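Local coordinates for protein indole-3-pyruvate decarboxylase (Azospirillum brasilense, PDB 2NXW) that decarboxylates phenylpyruvate and indole-3-pyruvate with the help of thiamine diphosphate and a metal ion, the indole-3-pyruvate reaction being a step of auxin biosynthesis, at residues V251-T256 with T268-T273; P225-C230 with G292-G297; L367-E372 with T515-K520; A375-A380 with A407-D412. All coordinates share one frame; numbering follows the deposited sequence.

Contact 1. Residues V251-T256 with T268-T273; sequences VPVVTT and TPPLGT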
loop_
_atom_site.group_PDB
_atom_site.type_symbol
_atom_site.label_atom_id
_atom_site.label_comp_id
_atom_site.label_asym_id
_atom_site.label_seq_id
_atom_site.Cartn_x
_atom_site.Cartn_y
_atom_site.Cartn_z
ATOM N N VAL A 251 -13.637 12.809 -40.440
ATOM C CA VAL A 251 -14.593 12.794 -39.335
ATOM C C VAL A 251 -14.521 14.110 -38.569
ATOM O O VAL A 251 -13.546 14.846 -38.684
ATOM C CB VAL A 251 -14.326 11.615 -38.353
ATOM C CG1 VAL A 251 -14.325 10.295 -39.119
ATOM C CG2 VAL A 251 -12.996 11.805 -37.635
ATOM N N PRO A 252 -15.573 14.439 -37.800
ATOM C CA PRO A 252 -15.590 15.685 -37.023
ATOM C C PRO A 252 -14.382 15.782 -36.100
ATOM O O PRO A 252 -13.968 14.787 -35.498
ATOM C CB PRO A 252 -16.899 15.584 -36.246
ATOM C CG PRO A 252 -17.790 14.866 -37.215
ATOM C CD PRO A 252 -16.885 13.767 -37.737
ATOM N N VAL A 253 -13.830 16.988 -35.998
ATOM C CA VAL A 253 -12.653 17.246 -35.180
ATOM C C VAL A 253 -12.984 18.125 -33.981
ATOM O O VAL A 253 -13.714 19.109 -34.109
ATOM C CB VAL A 253 -11.578 17.960 -36.015
ATOM C CG1 VAL A 253 -10.335 18.214 -35.178
ATOM C CG2 VAL A 253 -11.233 17.117 -37.237
ATOM N N VAL A 254 -12.428 17.768 -32.828
ATOM C CA VAL A 254 -12.618 18.520 -31.587
ATOM C C VAL A 254 -11.289 18.497 -30.826
ATOM O O VAL A 254 -10.480 17.595 -31.014
ATOM C CB VAL A 254 -13.715 17.857 -30.703
ATOM C CG1 VAL A 254 -13.846 18.572 -29.364
ATOM C CG2 VAL A 254 -15.044 17.870 -31.437
ATOM N N THR A 255 -11.027 19.496 -29.991
ATOM C CA THR A 255 -9.793 19.463 -29.210
ATOM C C THR A 255 -10.127 19.356 -27.739
ATOM O O THR A 255 -11.242 19.674 -27.331
ATOM C CB THR A 255 -8.927 20.745 -29.377
ATOM O OG1 THR A 255 -9.719 21.899 -29.067
ATOM C CG2 THR A 255 -8.392 20.861 -30.785
ATOM N N THR A 256 -9.181 18.857 -26.954
ATOM C CA THR A 256 -9.355 18.815 -25.507
ATOM C C THR A 256 -8.809 20.162 -25.033
ATOM O O THR A 256 -8.264 20.928 -25.830
ATOM C CB THR A 256 -8.510 17.724 -24.845
ATOM O OG1 THR A 256 -7.137 17.904 -25.214
ATOM C CG2 THR A 256 -9.012 16.346 -25.250
ATOM N N THR A 268 -9.480 21.212 -41.979
ATOM C CA THR A 268 -10.574 20.688 -41.161
ATOM C C THR A 268 -10.233 21.021 -39.709
ATOM O O THR A 268 -9.736 20.180 -38.953
ATOM C CB THR A 268 -10.769 19.152 -41.346
ATOM O OG1 THR A 268 -9.598 18.445 -40.912
ATOM C CG2 THR A 268 -11.033 18.829 -42.813
ATOM N N PRO A 269 -10.485 22.275 -39.303
ATOM C CA PRO A 269 -10.208 22.756 -37.949
ATOM C C PRO A 269 -11.191 22.227 -36.915
ATOM O O PRO A 269 -12.261 21.731 -37.255
ATOM C CB PRO A 269 -10.284 24.272 -38.111
ATOM C CG PRO A 269 -11.394 24.424 -39.103
ATOM C CD PRO A 269 -11.093 23.343 -40.124
ATOM N N PRO A 270 -10.830 22.311 -35.630
ATOM C CA PRO A 270 -11.719 21.828 -34.571
ATOM C C PRO A 270 -13.039 22.596 -34.553
ATOM O O PRO A 270 -13.063 23.803 -34.789
ATOM C CB PRO A 270 -10.904 22.073 -33.305
ATOM C CG PRO A 270 -9.495 21.932 -33.774
ATOM C CD PRO A 270 -9.523 22.706 -35.075
ATOM N N LEU A 271 -14.131 21.885 -34.283
ATOM C CA LEU A 271 -15.453 22.493 -34.193
ATOM C C LEU A 271 -15.512 23.301 -32.907
ATOM O O LEU A 271 -16.326 24.216 -32.765
ATOM C CB LEU A 271 -16.533 21.410 -34.157
ATOM C CG LEU A 271 -16.675 20.545 -35.407
ATOM C CD1 LEU A 271 -17.469 19.292 -35.079
ATOM C CD2 LEU A 271 -17.354 21.350 -36.507
ATOM N N GLY A 272 -14.640 22.940 -31.970
ATOM C CA GLY A 272 -14.573 23.611 -30.688
ATOM C C GLY A 272 -13.715 22.816 -29.727
ATOM O O GLY A 272 -13.085 21.823 -30.113
ATOM N N THR A 273 -13.689 23.258 -28.476
ATOM C CA THR A 273 -12.918 22.604 -27.430
ATOM C C THR A 273 -13.845 21.963 -26.407
ATOM O O THR A 273 -14.712 22.621 -25.833
ATOM C CB THR A 273 -12.012 23.618 -26.711
ATOM O OG1 THR A 273 -11.092 24.175 -27.654
ATOM C CG2 THR A 273 -11.239 22.955 -25.580
#
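T268 and V253 meet first: methyl CG2 of V253 lies 3.8 Å from the carbonyl O of T268, a buried oxygen for which the model offers no polar partner. P269 adds its own carbonyl O beside V253 CB. At P270 the pyrrolidine ring is wedged between two side chains of the strand. Its CG lies 3.4 Å from CG2 of T255, tighter than normal carbon packing, and 4.1 Å from CG1 of V253. The valine presents that methyl because its first torsion (-179°) sets CG1 opposite the backbone N. L271 then begins the backbone pairing, its N donating to V253 O at 2.8 Å, while CD1 of L271 rests on P252 CB. G272 accepts in return, from T255 N to G272 O at 3.1 Å, and V254 CG1 packs against the same oxygen at 3.4 Å. T273 sits in the single beta bridge with T255, flanked by T255's backbone bonds to G272 and Y274; its hydroxyl OG1 stands 3.0 Å from T255 OG1, and its methyl CG2 packs on T256 O. The loop 268-273 thus runs along the edge strand 253-255 of the central domain's mixed sheet. Across that strand V254 makes backbone hydrogen bonds with L227 and V229 of strand 225-229. V253 and T268 touch A246 of helix 239-249, whereas V254 and L271 pack on I283 and L286 of helix 281-288.

Contact 2. Residues P225-C230 with G292-G297; sequences PVLMVC and GLFLLG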
loop_
_atom_site.group_PDB
_atom_site.type_symbol
_atom_site.label_atom_id
_atom_site.label_comp_id
_atom_site.label_asym_id
_atom_site.label_seq_id
_atom_site.Cartn_x
_atom_site.Cartn_y
_atom_site.Cartn_z
ATOM N N PRO A 225 -18.439 9.028 -35.527
ATOM C CA PRO A 225 -17.044 9.064 -35.094
ATOM C C PRO A 225 -16.590 10.491 -34.818
ATOM O O PRO A 225 -17.108 11.446 -35.400
ATOM C CB PRO A 225 -16.303 8.443 -36.274
ATOM C CG PRO A 225 -17.130 8.890 -37.449
ATOM C CD PRO A 225 -18.544 8.666 -36.953
ATOM N N VAL A 226 -15.627 10.624 -33.916
ATOM C CA VAL A 226 -15.081 11.923 -33.565
ATOM C C VAL A 226 -13.583 11.801 -33.345
ATOM O O VAL A 226 -13.130 10.884 -32.658
ATOM C CB VAL A 226 -15.705 12.467 -32.257
ATOM C CG1 VAL A 226 -14.975 13.741 -31.825
ATOM C CG2 VAL A 226 -17.187 12.723 -32.450
ATOM N N LEU A 227 -12.818 12.715 -33.936
ATOM C CA LEU A 227 -11.370 12.727 -33.735
ATOM C C LEU A 227 -11.068 13.850 -32.740
ATOM O O LEU A 227 -11.398 15.008 -32.994
ATOM C CB LEU A 227 -10.610 13.003 -35.044
ATOM C CG LEU A 227 -9.106 13.252 -34.844
ATOM C CD1 LEU A 227 -8.448 11.955 -34.387
ATOM C CD2 LEU A 227 -8.456 13.730 -36.129
ATOM N N MET A 228 -10.474 13.496 -31.601
ATOM C CA MET A 228 -10.094 14.487 -30.590
ATOM C C MET A 228 -8.582 14.696 -30.638
ATOM O O MET A 228 -7.807 13.740 -30.541
ATOM C CB MET A 228 -10.501 14.026 -29.189
ATOM C CG MET A 228 -11.995 13.910 -28.993
ATOM S SD MET A 228 -12.455 14.100 -27.249
ATOM C CE MET A 228 -12.427 15.880 -27.114
ATOM N N VAL A 229 -8.168 15.948 -30.814
ATOM C CA VAL A 229 -6.754 16.293 -30.878
ATOM C C VAL A 229 -6.382 16.773 -29.479
ATOM O O VAL A 229 -6.942 17.744 -28.962
ATOM C CB VAL A 229 -6.519 17.363 -31.958
ATOM C CG1 VAL A 229 -5.065 17.796 -31.971
ATOM C CG2 VAL A 229 -6.911 16.780 -33.317
ATOM N N CYS A 230 -5.415 16.087 -28.883
ATOM C CA CYS A 230 -5.070 16.321 -27.491
ATOM C C CYS A 230 -3.631 16.707 -27.145
ATOM O O CYS A 230 -2.816 16.962 -28.034
ATOM C CB CYS A 230 -5.519 15.076 -26.723
ATOM S SG CYS A 230 -7.116 14.389 -27.367
ATOM N N GLY A 292 -17.416 6.191 -31.723
ATOM C CA GLY A 292 -16.109 5.990 -32.329
ATOM C C GLY A 292 -15.282 7.213 -31.974
ATOM O O GLY A 292 -14.963 8.041 -32.833
ATOM N N LEU A 293 -14.954 7.328 -30.690
ATOM C CA LEU A 293 -14.192 8.465 -30.167
ATOM C C LEU A 293 -12.691 8.189 -30.168
ATOM O O LEU A 293 -12.182 7.424 -29.354
ATOM C CB LEU A 293 -14.663 8.775 -28.746
ATOM C CG LEU A 293 -14.103 10.024 -28.057
ATOM C CD1 LEU A 293 -14.491 11.289 -28.821
ATOM C CD2 LEU A 293 -14.641 10.071 -26.634
ATOM N N PHE A 294 -11.981 8.824 -31.090
ATOM C CA PHE A 294 -10.539 8.633 -31.212
ATOM C C PHE A 294 -9.813 9.718 -30.413
ATOM O O PHE A 294 -9.715 10.861 -30.863
ATOM C CB PHE A 294 -10.168 8.702 -32.699
ATOM C CG PHE A 294 -8.751 8.303 -33.025
ATOM C CD1 PHE A 294 -7.864 7.860 -32.043
ATOM C CD2 PHE A 294 -8.309 8.359 -34.346
ATOM C CE1 PHE A 294 -6.556 7.481 -32.379
ATOM C CE2 PHE A 294 -7.010 7.984 -34.689
ATOM C CZ PHE A 294 -6.134 7.545 -33.707
ATOM N N LEU A 295 -9.324 9.350 -29.230
ATOM C CA LEU A 295 -8.602 10.282 -28.363
ATOM C C LEU A 295 -7.133 10.208 -28.745
ATOM O O LEU A 295 -6.392 9.328 -28.282
ATOM C CB LEU A 295 -8.777 9.895 -26.892
ATOM C CG LEU A 295 -10.208 9.853 -26.365
ATOM C CD1 LEU A 295 -10.205 9.384 -24.917
ATOM C CD2 LEU A 295 -10.839 11.236 -26.486
ATOM N N LEU A 296 -6.709 11.139 -29.590
ATOM C CA LEU A 296 -5.331 11.158 -30.047
ATOM C C LEU A 296 -4.436 11.928 -29.076
ATOM O O LEU A 296 -4.303 13.154 -29.181
ATOM C CB LEU A 296 -5.272 11.769 -31.459
ATOM C CG LEU A 296 -3.966 11.623 -32.250
ATOM C CD1 LEU A 296 -3.715 10.162 -32.584
ATOM C CD2 LEU A 296 -4.059 12.449 -33.527
ATOM N N GLY A 297 -3.855 11.198 -28.120
ATOM C CA GLY A 297 -2.936 11.775 -27.143
ATOM C C GLY A 297 -3.546 12.401 -25.907
ATOM O O GLY A 297 -2.912 13.251 -25.276
#
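F294 pairs with strand 225-229 through both its backbone N and its carbonyl O: F294 N donates to V226 O at 2.8 Å, and F294 O accepts from M228 N at the same short distance. The alternation is that of a parallel pair, with V226 N reaching back to G292 O and L296 N to M228 O. It frays at the C-terminal end, where the bond from C230 N to L296 O is 3.2 Å long and bent to 138°. Side chains of paired residues lie alongside one another and point the same way. On the face of V226, M228, L293 and L295, M228 touches both leucines: its CG lies 3.6 Å from L293 CD1, and the nearly extended chi2 (-155°) carries SD of M228 to 3.4 Å from L295 CD2. On the other face, CD1 of L227 comes obliquely to the F294 ring, 3.6 Å from F294 CD2. Just past the strand, C230 CB packs against L296 O at 3.3 Å. These are two inner, parallel strands of the central domain's mixed sheet, whose parallel part is Rossmann-like; strand 253-255 lies next to 225-229, and strand 317-321 next to 292-296. Helix 239-249 covers L227, V229 and L296, and helix 337-346 covers F294 and L296.

Contact 3. Residues L367-E372 with T515-K520; sequences LQADGE and TRAELK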
loop_
_atom_site.group_PDB
_atom_site.type_symbol
_atom_site.label_atom_id
_atom_site.label_comp_id
_atom_site.label_asym_id
_atom_site.label_seq_id
_atom_site.Cartn_x
_atom_site.Cartn_y
_atom_site.Cartn_z
ATOM N N LEU A 367 -17.115 46.064 -24.626
ATOM C CA LEU A 367 -17.090 46.467 -23.230
ATOM C C LEU A 367 -17.809 47.805 -23.078
ATOM O O LEU A 367 -17.552 48.742 -23.837
ATOM C CB LEU A 367 -15.644 46.636 -22.746
ATOM C CG LEU A 367 -15.479 47.350 -21.403
ATOM C CD1 LEU A 367 -15.915 46.430 -20.265
ATOM C CD2 LEU A 367 -14.022 47.756 -21.215
ATOM N N GLN A 368 -18.712 47.891 -22.106
ATOM C CA GLN A 368 -19.414 49.142 -21.849
ATOM C C GLN A 368 -18.552 49.888 -20.825
ATOM O O GLN A 368 -18.637 49.643 -19.622
ATOM C CB GLN A 368 -20.808 48.851 -21.289
ATOM C CG GLN A 368 -21.638 48.000 -22.232
ATOM C CD GLN A 368 -21.924 48.702 -23.545
ATOM O OE1 GLN A 368 -22.664 49.688 -23.582
ATOM N NE2 GLN A 368 -21.339 48.201 -24.636
ATOM N N ALA A 369 -17.704 50.786 -21.313
ATOM C CA ALA A 369 -16.796 51.531 -20.442
ATOM C C ALA A 369 -17.494 52.631 -19.660
ATOM O O ALA A 369 -17.340 53.814 -19.964
ATOM C CB ALA A 369 -15.651 52.114 -21.274
ATOM N N ASP A 370 -18.236 52.234 -18.633
ATOM C CA ASP A 370 -18.999 53.175 -17.820
ATOM C C ASP A 370 -18.724 53.067 -16.325
ATOM O O ASP A 370 -17.732 52.475 -15.900
ATOM C CB ASP A 370 -20.492 52.969 -18.078
ATOM C CG ASP A 370 -20.926 51.547 -17.811
ATOM O OD1 ASP A 370 -20.282 50.893 -16.958
ATOM O OD2 ASP A 370 -21.909 51.089 -18.440
ATOM N N GLY A 371 -19.621 53.627 -15.518
ATOM C CA GLY A 371 -19.438 53.608 -14.080
ATOM C C GLY A 371 -19.891 52.373 -13.321
ATOM O O GLY A 371 -19.859 52.364 -12.093
ATOM N N GLU A 372 -20.305 51.328 -14.033
ATOM C CA GLU A 372 -20.748 50.104 -13.376
ATOM C C GLU A 372 -19.572 49.280 -12.862
ATOM O O GLU A 372 -18.446 49.412 -13.355
ATOM C CB GLU A 372 -21.546 49.233 -14.348
ATOM C CG GLU A 372 -22.879 49.811 -14.793
ATOM C CD GLU A 372 -23.831 50.062 -13.635
ATOM O OE1 GLU A 372 -23.849 49.260 -12.674
ATOM O OE2 GLU A 372 -24.575 51.060 -13.704
ATOM N N THR A 515 -14.467 50.433 -11.764
ATOM C CA THR A 515 -15.499 50.566 -12.788
ATOM C C THR A 515 -15.038 50.067 -14.144
ATOM O O THR A 515 -13.831 49.914 -14.402
ATOM C CB THR A 515 -15.947 52.023 -12.962
ATOM O OG1 THR A 515 -14.864 52.790 -13.504
ATOM C CG2 THR A 515 -16.355 52.618 -11.630
ATOM N N ARG A 516 -15.999 49.803 -15.021
ATOM C CA ARG A 516 -15.671 49.333 -16.344
ATOM C C ARG A 516 -14.854 50.364 -17.120
ATOM O O ARG A 516 -13.966 50.001 -17.886
ATOM C CB ARG A 516 -16.949 48.947 -17.084
ATOM C CG ARG A 516 -17.640 47.764 -16.416
ATOM C CD ARG A 516 -18.701 47.109 -17.272
ATOM N NE ARG A 516 -19.902 47.924 -17.436
ATOM C CZ ARG A 516 -21.084 47.429 -17.787
ATOM N NH1 ARG A 516 -21.220 46.123 -17.998
ATOM N NH2 ARG A 516 -22.125 48.241 -17.947
ATOM N N ALA A 517 -15.138 51.646 -16.906
ATOM C CA ALA A 517 -14.380 52.693 -17.588
ATOM C C ALA A 517 -12.930 52.673 -17.094
ATOM O O ALA A 517 -12.001 52.798 -17.892
ATOM C CB ALA A 517 -15.013 54.061 -17.333
ATOM N N GLU A 518 -12.734 52.493 -15.791
ATOM C CA GLU A 518 -11.379 52.448 -15.242
ATOM C C GLU A 518 -10.638 51.227 -15.776
ATOM O O GLU A 518 -9.445 51.291 -16.066
ATOM C CB GLU A 518 -11.426 52.418 -13.717
ATOM C CG GLU A 518 -11.919 53.727 -13.118
ATOM C CD GLU A 518 -12.196 53.635 -11.633
ATOM O OE1 GLU A 518 -12.268 52.509 -11.085
ATOM O OE2 GLU A 518 -12.359 54.697 -11.002
ATOM N N LEU A 519 -11.341 50.109 -15.904
ATOM C CA LEU A 519 -10.720 48.906 -16.435
ATOM C C LEU A 519 -10.235 49.129 -17.868
ATOM O O LEU A 519 -9.112 48.751 -18.223
ATOM C CB LEU A 519 -11.723 47.745 -16.414
ATOM C CG LEU A 519 -11.369 46.480 -17.202
ATOM C CD1 LEU A 519 -10.187 45.764 -16.564
ATOM C CD2 LEU A 519 -12.593 45.563 -17.232
ATOM N N LYS A 520 -11.071 49.745 -18.699
ATOM C CA LYS A 520 -10.696 49.974 -20.092
ATOM C C LYS A 520 -9.448 50.847 -20.162
ATOM O O LYS A 520 -8.510 50.539 -20.911
ATOM C CB LYS A 520 -11.854 50.640 -20.850
ATOM C CG LYS A 520 -11.819 50.470 -22.368
ATOM C CD LYS A 520 -10.966 51.522 -23.032
ATOM C CE LYS A 520 -11.048 51.419 -24.553
ATOM N NZ LYS A 520 -10.179 52.433 -25.213
#
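R516 is clasped on three sides by a short loop: D370 at the edge of its guanidinium, with Q368 CB over one face and E372 CB over the opposite one. The grip on the carboxylate is a side-on, bidentate salt bridge. R516 NE donates to D370 OD1 at 3.0 Å, and R516 NH2 donates to D370 OD2 at 2.9 Å, arriving on the syn lone pair; the carboxylate and guanidinium planes are nonetheless turned 37° apart. D370 OD1 also accepts from E372 N at 3.0 Å, and this N-H comes from the face of the carboxylate opposite R516 NE, so the loop's own N-H and R516 together hold the carboxylate's rotation. The acid can curl back over its own chain because its CG sits between the backbone N and the carbonyl carbon (chi1 56°). Q368 CB stands 3.6 Å from R516 NH2. Backbone carbonyls of the loop meet the first turn of helix 516-528: A517 N donates to D370 O at 2.9 Å, and R516 N to E372 O at 3.0 Å. Farther along, L367 CD2 packs on K520 CB at 3.6 Å. The next helical N-H, that of E518, is taken by T515 OG1, while E518 OE1 accepts from T515 N. An Asx turn at D370 docks on a helix N-terminus closed by a T515-E518 capping box.

Contact 4. Residues A375-A380 with A407-D412; sequences APMDIA and AMDMID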
loop_
_atom_site.group_PDB
_atom_site.type_symbol
_atom_site.label_atom_id
_atom_site.label_comp_id
_atom_site.label_asym_id
_atom_site.label_seq_id
_atom_site.Cartn_x
_atom_site.Cartn_y
_atom_site.Cartn_z
ATOM N N ALA A 375 -17.301 42.866 -13.870
ATOM C CA ALA A 375 -17.645 41.455 -13.786
ATOM C C ALA A 375 -16.583 40.735 -14.623
ATOM O O ALA A 375 -15.955 41.345 -15.488
ATOM C CB ALA A 375 -19.038 41.199 -14.360
ATOM N N PRO A 376 -16.359 39.439 -14.371
ATOM C CA PRO A 376 -15.353 38.721 -15.159
ATOM C C PRO A 376 -15.551 38.861 -16.676
ATOM O O PRO A 376 -14.582 39.008 -17.425
ATOM C CB PRO A 376 -15.514 37.280 -14.684
ATOM C CG PRO A 376 -15.851 37.456 -13.233
ATOM C CD PRO A 376 -16.858 38.599 -13.261
ATOM N N MET A 377 -16.795 38.823 -17.151
ATOM C CA MET A 377 -17.005 38.941 -18.590
ATOM C C MET A 377 -16.579 40.300 -19.149
ATOM O O MET A 377 -16.269 40.412 -20.338
ATOM C CB MET A 377 -18.463 38.651 -18.962
ATOM C CG MET A 377 -18.887 37.207 -18.701
ATOM S SD MET A 377 -17.750 35.946 -19.332
ATOM C CE MET A 377 -18.099 36.004 -21.079
ATOM N N ASP A 378 -16.571 41.325 -18.303
ATOM C CA ASP A 378 -16.140 42.643 -18.747
ATOM C C ASP A 378 -14.639 42.605 -19.001
ATOM O O ASP A 378 -14.136 43.277 -19.906
ATOM C CB ASP A 378 -16.462 43.700 -17.699
ATOM C CG ASP A 378 -17.952 43.868 -17.500
ATOM O OD1 ASP A 378 -18.663 43.995 -18.518
ATOM O OD2 ASP A 378 -18.398 43.879 -16.335
ATOM N N ILE A 379 -13.918 41.824 -18.202
ATOM C CA ILE A 379 -12.478 41.712 -18.392
ATOM C C ILE A 379 -12.222 40.992 -19.717
ATOM O O ILE A 379 -11.351 41.392 -20.485
ATOM C CB ILE A 379 -11.829 40.973 -17.204
ATOM C CG1 ILE A 379 -12.026 41.800 -15.930
ATOM C CG2 ILE A 379 -10.326 40.764 -17.472
ATOM C CD1 ILE A 379 -11.581 41.080 -14.657
ATOM N N ALA A 380 -13.004 39.956 -20.019
ATOM C CA ALA A 380 -12.843 39.263 -21.290
ATOM C C ALA A 380 -13.152 40.230 -22.443
ATOM O O ALA A 380 -12.431 40.266 -23.439
ATOM C CB ALA A 380 -13.766 38.041 -21.356
ATOM N N ALA A 407 -10.725 33.182 -18.905
ATOM C CA ALA A 407 -9.749 33.099 -19.993
ATOM C C ALA A 407 -10.241 32.236 -21.144
ATOM O O ALA A 407 -9.818 32.432 -22.288
ATOM C CB ALA A 407 -8.418 32.571 -19.462
ATOM N N MET A 408 -11.128 31.284 -20.859
ATOM C CA MET A 408 -11.664 30.439 -21.925
ATOM C C MET A 408 -12.379 31.300 -22.965
ATOM O O MET A 408 -12.522 30.890 -24.122
ATOM C CB MET A 408 -12.651 29.407 -21.359
ATOM C CG MET A 408 -12.030 28.344 -20.456
ATOM S SD MET A 408 -10.829 27.311 -21.336
ATOM C CE MET A 408 -11.892 26.398 -22.427
ATOM N N ASP A 409 -12.828 32.489 -22.558
ATOM C CA ASP A 409 -13.522 33.392 -23.468
ATOM C C ASP A 409 -12.677 34.571 -23.936
ATOM O O ASP A 409 -13.201 35.581 -24.414
ATOM C CB ASP A 409 -14.828 33.892 -22.831
ATOM C CG ASP A 409 -15.900 32.822 -22.807
ATOM O OD1 ASP A 409 -15.894 31.964 -23.712
ATOM O OD2 ASP A 409 -16.749 32.844 -21.892
ATOM N N MET A 410 -11.358 34.436 -23.802
ATOM C CA MET A 410 -10.441 35.480 -24.251
ATOM C C MET A 410 -9.695 35.034 -25.499
ATOM O O MET A 410 -9.292 33.880 -25.608
ATOM C CB MET A 410 -9.414 35.791 -23.163
ATOM C CG MET A 410 -9.957 36.639 -22.044
ATOM S SD MET A 410 -8.674 36.907 -20.802
ATOM C CE MET A 410 -9.599 37.832 -19.592
ATOM N N ILE A 411 -9.525 35.954 -26.446
ATOM C CA ILE A 411 -8.781 35.648 -27.663
ATOM C C ILE A 411 -7.302 35.634 -27.260
ATOM O O ILE A 411 -6.804 36.606 -26.704
ATOM C CB ILE A 411 -9.012 36.734 -28.725
ATOM C CG1 ILE A 411 -10.506 36.803 -29.062
ATOM C CG2 ILE A 411 -8.186 36.425 -29.970
ATOM C CD1 ILE A 411 -10.894 38.009 -29.898
ATOM N N ASP A 412 -6.610 34.537 -27.543
ATOM C CA ASP A 412 -5.207 34.431 -27.156
ATOM C C ASP A 412 -4.307 33.870 -28.243
ATOM O O ASP A 412 -4.764 33.503 -29.322
ATOM C CB ASP A 412 -5.083 33.536 -25.918
ATOM C CG ASP A 412 -5.556 32.118 -26.178
ATOM O OD1 ASP A 412 -5.093 31.484 -27.159
ATOM O OD2 ASP A 412 -6.394 31.629 -25.399
#
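M410 and A380 join the type I turn A407-M410, which starts at the last residue of helix 402-407 in the thiamine diphosphate-binding region, to the first turns of helix 376-388. From its CB, which stays clear of the helix segment, the M410 side chain runs extended, with chi2 179° and chi3 -177°. CG lies alongside A380, 4.0 Å from A380 CA and 4.1 Å from A380 CB. SD carries the chain on, and the terminal methyl CE of M410 ends at I379 CG2, 3.7 Å away, with A380 CA at 3.9 Å. The extended methionine thus reaches two consecutive helix residues. M377 works the other way: bent at both chi2 and chi3, it folds its CE to 3.5 Å from D409 OD2, an oxygen that also has a weak hydrogen bond with T548 OG1. Within the turn, M410 N donates to A407 O. N384, farther along helix 376-388, hydrogen-bonds D409 O through ND2 and I411 N through OD1. The I379 side chain is about 10 Å from the bound thiamine diphosphate, so this contact does not itself touch the cofactor. Beside the turn, A380 CB rests 4.0 Å from the carbonyl oxygen D409 O.

Contacts 1 and 2 share one sheet: strands 253-255 and 225-229 are neighbours, contact 1 is nested along the chain within the loop closed by contact 2, and their centres lie about 9 Å apart. Contact 2 is buried core with regular parallel bonding, contact 1 a partly buried edge with one bridge and two backbone hydrogen bonds. Contacts 3 and 4 gather on helix 376-388, where L367 and L519 of contact 3 pack on D378 and R516 NH1 forms a long, weak ion pair with D378 OD1. Their centres are about 14 Å apart. Contact 3 lies at the surface and relies on charge and capping; buried contact 4 relies mainly on packing of methionine on alanine and isoleucine.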